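Local coordinates for protein N(G),N(G)-dimethylarginine dimethylaminohydrolase (Pseudomonas aeruginosa, PDB 1H70) that hydrolyses N(G),N(G)-dimethyl-L-arginine and N(G)-monomethyl-L-arginine, inhibitors of nitric oxide synthase, to L-citrulline and the corresponding methylated amine, at residues P68-R80 with Q141-G153. The protein carries 1 engineered substitution. Residues are numbered along the deposited sequence; the frame is centred on the assembly and turned at random.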
loop_
_atom_site.group_PDB
_atom_site.type_symbol
_atom_site.label_atom_id
_atom_site.label_comp_id
_atom_site.label_asym_id
_atom_site.label_seq_id
_atom_site.Cartn_x
_atom_site.Cartn_y
_atom_site.Cartn_z
ATOM N N PRO A 68 6.923 -0.509 -5.609
ATOM C CA PRO A 68 7.844 -1.301 -6.432
ATOM C C PRO A 68 7.696 -2.826 -6.426
ATOM O O PRO A 68 8.356 -3.469 -7.244
ATOM C CB PRO A 68 9.235 -0.898 -5.918
ATOM C CG PRO A 68 9.022 -0.188 -4.620
ATOM C CD PRO A 68 7.605 0.237 -4.537
ATOM N N VAL A 69 6.878 -3.438 -5.570
ATOM C CA VAL A 69 6.774 -4.881 -5.529
ATOM C C VAL A 69 5.423 -5.323 -5.002
ATOM O O VAL A 69 4.788 -4.618 -4.221
ATOM C CB VAL A 69 7.755 -5.552 -4.512
ATOM C CG1 VAL A 69 7.928 -7.041 -4.863
ATOM C CG2 VAL A 69 9.110 -4.870 -4.397
ATOM N N LEU A 70 4.999 -6.499 -5.445
ATOM C CA LEU A 70 3.823 -7.153 -4.895
ATOM C C LEU A 70 4.294 -8.481 -4.311
ATOM O O LEU A 70 4.746 -9.357 -5.047
ATOM C CB LEU A 70 2.758 -7.427 -5.955
ATOM C CG LEU A 70 1.521 -8.132 -5.402
ATOM C CD1 LEU A 70 0.698 -7.157 -4.549
ATOM C CD2 LEU A 70 0.672 -8.744 -6.563
ATOM N N CYS A 71 4.180 -8.637 -2.996
ATOM C CA CYS A 71 4.573 -9.889 -2.354
ATOM C C CYS A 71 3.333 -10.723 -2.052
ATOM O O CYS A 71 2.440 -10.244 -1.370
ATOM C CB CYS A 71 5.276 -9.584 -1.037
ATOM S SG CYS A 71 6.759 -8.616 -1.329
ATOM N N THR A 72 3.295 -11.954 -2.539
ATOM C CA THR A 72 2.172 -12.843 -2.254
ATOM C C THR A 72 2.669 -14.064 -1.487
ATOM O O THR A 72 3.836 -14.148 -1.124
ATOM C CB THR A 72 1.446 -13.293 -3.551
ATOM O OG1 THR A 72 2.214 -14.328 -4.191
ATOM C CG2 THR A 72 1.350 -12.145 -4.556
ATOM N N SER A 73 1.792 -15.030 -1.217
ATOM C CA SER A 73 2.224 -16.238 -0.512
ATOM C C SER A 73 2.917 -17.226 -1.431
ATOM O O SER A 73 3.487 -18.219 -0.962
ATOM C CB SER A 73 1.000 -16.955 0.076
ATOM O OG SER A 73 0.075 -17.177 -0.979
ATOM N N ARG A 74 2.864 -16.975 -2.732
ATOM C CA ARG A 74 3.439 -17.886 -3.714
ATOM C C ARG A 74 4.648 -17.326 -4.452
ATOM O O ARG A 74 5.481 -18.096 -4.934
ATOM C CB ARG A 74 2.394 -18.255 -4.771
ATOM C CG ARG A 74 1.021 -18.637 -4.221
ATOM C CD ARG A 74 0.773 -20.120 -4.101
ATOM N NE ARG A 74 -0.480 -20.378 -3.401
ATOM C CZ ARG A 74 -1.671 -20.589 -3.960
ATOM N NH1 ARG A 74 -1.833 -20.577 -5.273
ATOM N NH2 ARG A 74 -2.726 -20.815 -3.182
ATOM N N CYS A 75 4.719 -16.008 -4.609
ATOM C CA CYS A 75 5.806 -15.362 -5.330
ATOM C C CYS A 75 5.812 -13.865 -5.087
ATOM O O CYS A 75 4.896 -13.327 -4.472
ATOM C CB CYS A 75 5.657 -15.570 -6.841
ATOM S SG CYS A 75 4.184 -14.759 -7.522
ATOM N N ALA A 76 6.859 -13.204 -5.584
ATOM C CA ALA A 76 6.956 -11.750 -5.522
ATOM C C ALA A 76 7.091 -11.282 -6.977
ATOM O O ALA A 76 7.785 -11.909 -7.786
ATOM C CB ALA A 76 8.133 -11.258 -4.716
ATOM N N ILE A 77 6.416 -10.187 -7.285
ATOM C CA ILE A 77 6.455 -9.615 -8.620
ATOM C C ILE A 77 6.975 -8.197 -8.499
ATOM O O ILE A 77 6.317 -7.353 -7.883
ATOM C CB ILE A 77 5.030 -9.550 -9.234
ATOM C CG1 ILE A 77 4.321 -10.905 -9.190
ATOM C CG2 ILE A 77 5.084 -9.090 -10.685
ATOM C CD1 ILE A 77 3.329 -11.067 -8.006
ATOM N N ILE A 78 8.146 -7.942 -9.073
ATOM C CA ILE A 78 8.700 -6.606 -9.098
ATOM C C ILE A 78 7.877 -5.855 -10.124
ATOM O O ILE A 78 7.653 -6.360 -11.224
ATOM C CB ILE A 78 10.168 -6.643 -9.539
ATOM C CG1 ILE A 78 10.986 -7.522 -8.608
ATOM C CG2 ILE A 78 10.784 -5.243 -9.591
ATOM C CD1 ILE A 78 11.007 -7.084 -7.178
ATOM N N THR A 79 7.416 -4.668 -9.760
ATOM C CA THR A 79 6.550 -3.922 -10.655
ATOM C C THR A 79 7.349 -3.051 -11.622
ATOM O O THR A 79 8.535 -3.301 -11.888
ATOM C CB THR A 79 5.545 -3.093 -9.835
ATOM O OG1 THR A 79 6.246 -2.105 -9.064
ATOM C CG2 THR A 79 4.767 -3.982 -8.833
ATOM N N ARG A 80 6.688 -2.051 -12.202
ATOM C CA ARG A 80 7.311 -1.133 -13.143
ATOM C C ARG A 80 6.574 0.203 -13.018
ATOM O O ARG A 80 5.621 0.493 -13.743
ATOM C CB ARG A 80 7.211 -1.694 -14.566
ATOM C CG ARG A 80 8.062 -0.926 -15.582
ATOM C CD ARG A 80 8.416 -1.784 -16.819
ATOM N NE ARG A 80 9.176 -1.000 -17.785
ATOM C CZ ARG A 80 8.643 -0.167 -18.676
ATOM N NH1 ARG A 80 7.323 -0.025 -18.764
ATOM N NH2 ARG A 80 9.436 0.505 -19.513
ATOM N N GLN A 141 -0.290 -8.142 -17.488
ATOM C CA GLN A 141 0.904 -8.906 -17.185
ATOM C C GLN A 141 0.836 -9.443 -15.760
ATOM O O GLN A 141 1.168 -10.598 -15.524
ATOM C CB GLN A 141 2.145 -8.042 -17.390
ATOM C CG GLN A 141 2.555 -7.915 -18.833
ATOM C CD GLN A 141 3.825 -7.109 -18.941
ATOM O OE1 GLN A 141 4.748 -7.320 -18.166
ATOM N NE2 GLN A 141 3.857 -6.163 -19.877
ATOM N N MET A 142 0.398 -8.608 -14.821
ATOM C CA MET A 142 0.283 -9.027 -13.424
ATOM C C MET A 142 -0.758 -10.128 -13.262
ATOM O O MET A 142 -0.533 -11.116 -12.562
ATOM C CB MET A 142 -0.048 -7.824 -12.527
ATOM C CG MET A 142 -0.161 -8.191 -11.044
ATOM S SD MET A 142 1.444 -8.622 -10.330
ATOM C CE MET A 142 2.198 -6.990 -10.158
ATOM N N ILE A 143 -1.920 -9.975 -13.901
ATOM C CA ILE A 143 -2.940 -11.032 -13.744
ATOM C C ILE A 143 -2.410 -12.362 -14.299
ATOM O O ILE A 143 -2.631 -13.423 -13.700
ATOM C CB ILE A 143 -4.284 -10.626 -14.401
ATOM C CG1 ILE A 143 -4.932 -9.525 -13.531
ATOM C CG2 ILE A 143 -5.217 -11.825 -14.517
ATOM C CD1 ILE A 143 -6.001 -8.722 -14.216
ATOM N N ALA A 144 -1.677 -12.319 -15.414
ATOM C CA ALA A 144 -1.137 -13.554 -16.011
ATOM C C ALA A 144 -0.154 -14.245 -15.063
ATOM O O ALA A 144 -0.167 -15.479 -14.927
ATOM C CB ALA A 144 -0.502 -13.279 -17.378
ATOM N N ILE A 145 0.691 -13.455 -14.400
ATOM C CA ILE A 145 1.660 -14.022 -13.454
ATOM C C ILE A 145 0.938 -14.657 -12.278
ATOM O O ILE A 145 1.250 -15.777 -11.859
ATOM C CB ILE A 145 2.626 -12.944 -12.962
ATOM C CG1 ILE A 145 3.555 -12.495 -14.091
ATOM C CG2 ILE A 145 3.472 -13.486 -11.804
ATOM C CD1 ILE A 145 4.234 -11.139 -13.801
ATOM N N LEU A 146 -0.026 -13.925 -11.721
ATOM C CA LEU A 146 -0.824 -14.439 -10.609
ATOM C C LEU A 146 -1.482 -15.758 -11.021
ATOM O O LEU A 146 -1.479 -16.709 -10.253
ATOM C CB LEU A 146 -1.882 -13.435 -10.154
ATOM C CG LEU A 146 -1.323 -12.170 -9.470
ATOM C CD1 LEU A 146 -2.365 -11.056 -9.302
ATOM C CD2 LEU A 146 -0.770 -12.532 -8.095
ATOM N N GLU A 147 -2.043 -15.808 -12.228
ATOM C CA GLU A 147 -2.694 -17.045 -12.691
ATOM C C GLU A 147 -1.700 -18.203 -12.825
ATOM O O GLU A 147 -2.050 -19.343 -12.489
ATOM C CB GLU A 147 -3.485 -16.807 -13.976
ATOM C CG GLU A 147 -4.763 -16.013 -13.709
ATOM C CD GLU A 147 -5.600 -15.696 -14.938
ATOM O OE1 GLU A 147 -5.205 -15.983 -16.088
ATOM O OE2 GLU A 147 -6.690 -15.127 -14.728
ATOM N N LYS A 148 -0.484 -17.932 -13.292
ATOM C CA LYS A 148 0.588 -18.936 -13.437
ATOM C C LYS A 148 0.861 -19.582 -12.076
ATOM O O LYS A 148 1.190 -20.780 -11.963
ATOM C CB LYS A 148 1.861 -18.285 -14.017
ATOM C CG LYS A 148 3.091 -19.193 -14.020
ATOM C CD LYS A 148 4.413 -18.427 -14.009
ATOM C CE LYS A 148 5.585 -19.329 -13.613
ATOM N NZ LYS A 148 6.901 -18.608 -13.699
ATOM N N HIS A 149 0.663 -18.793 -11.024
ATOM C CA HIS A 149 0.865 -19.250 -9.654
ATOM C C HIS A 149 -0.419 -19.686 -8.936
ATOM O O HIS A 149 -0.406 -19.883 -7.716
ATOM C CB HIS A 149 1.587 -18.164 -8.849
ATOM C CG HIS A 149 2.995 -17.992 -9.321
ATOM N ND1 HIS A 149 4.025 -18.772 -8.849
ATOM C CD2 HIS A 149 3.526 -17.185 -10.264
ATOM C CE1 HIS A 149 5.147 -18.423 -9.461
ATOM N NE2 HIS A 149 4.869 -17.463 -10.323
ATOM N N GLY A 150 -1.510 -19.882 -9.666
ATOM C CA GLY A 150 -2.742 -20.324 -9.038
ATOM C C GLY A 150 -3.542 -19.254 -8.316
ATOM O O GLY A 150 -4.510 -19.581 -7.616
ATOM N N LEU A 151 -3.167 -17.994 -8.465
ATOM C CA LEU A 151 -3.926 -16.914 -7.853
ATOM C C LEU A 151 -4.817 -16.272 -8.925
ATOM O O LEU A 151 -4.738 -16.633 -10.100
ATOM C CB LEU A 151 -2.975 -15.893 -7.227
ATOM C CG LEU A 151 -2.071 -16.508 -6.156
ATOM C CD1 LEU A 151 -0.894 -15.589 -5.815
ATOM C CD2 LEU A 151 -2.903 -16.780 -4.918
ATOM N N SER A 152 -5.664 -15.325 -8.539
ATOM C CA SER A 152 -6.556 -14.694 -9.508
ATOM C C SER A 152 -6.468 -13.165 -9.418
ATOM O O SER A 152 -5.928 -12.634 -8.447
ATOM C CB SER A 152 -7.985 -15.230 -9.317
ATOM O OG SER A 152 -8.543 -14.768 -8.092
ATOM N N GLY A 153 -6.964 -12.459 -10.426
ATOM C CA GLY A 153 -6.912 -11.004 -10.395
ATOM C C GLY A 153 -7.958 -10.409 -11.321
ATOM O O GLY A 153 -8.440 -11.100 -12.199
#
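A beta-hairpin, strands 69-71 and 76-78, lies on the C-terminal part of helix 136-148, and its turn meets that helix's end through Arg74, Cys75, His149 and Leu151. The main polar link is a single hydrogen bond, Arg74 NH1 to His149 O at 2.9 Å. The oxygen sits at the guanidinium edge, near its plane, and the donor lies in the carbonyl plane; the N-H...O angle of 147° shows a moderately bent bond. Leu151 CD2 covers one face of the same guanidinium, while CD1 meets Arg74 CG. Beside it, Cys75 lies over one face of the His149 imidazole, with SG 3.9 Å and CB 4.0 Å from the ring centroid, a sulfur-aromatic and a CH-pi contact. His149 NE2 is hydrogen-bonded to Glu106 of strand 105-107, which would help fix the ring's rotation.

The helix ends in a Schellman motif: Leu151 N bonds to Leu146 O and Gly150 N to Glu147 O, with Gly150 at positive phi as C-prime. The hairpin turn has its own lock, an ST turn, Thr72 OG1 accepting from Arg74 N; the same hydroxyl also donates to Cys75 O, which takes Thr72 N as well. In the pentein fold of the DDAH family, a beta/alpha propeller around the active site, this contact lies toward the periphery; the Thr79 side chain is about 10 Å from the bound citrulline.

Toward the open end of the hairpin the contact becomes apolar, and strand 76-78 runs nearly antiparallel to helix 141-148 (159°), their axes 10.2 Å apart. Met142 has CG anti to its backbone N (chi1 -179°) but is bent at chi2 and chi3, which carries CE to 3.6 Å from Ile77 CG2. Its SD also meets Leu70 CD2 at 3.8 Å. Ile145 CG2 passes Ile77 CG1 at 3.8 Å. Strand 125-130 adds Phe126 against Thr72 and Leu146, and Ile128 against Met142.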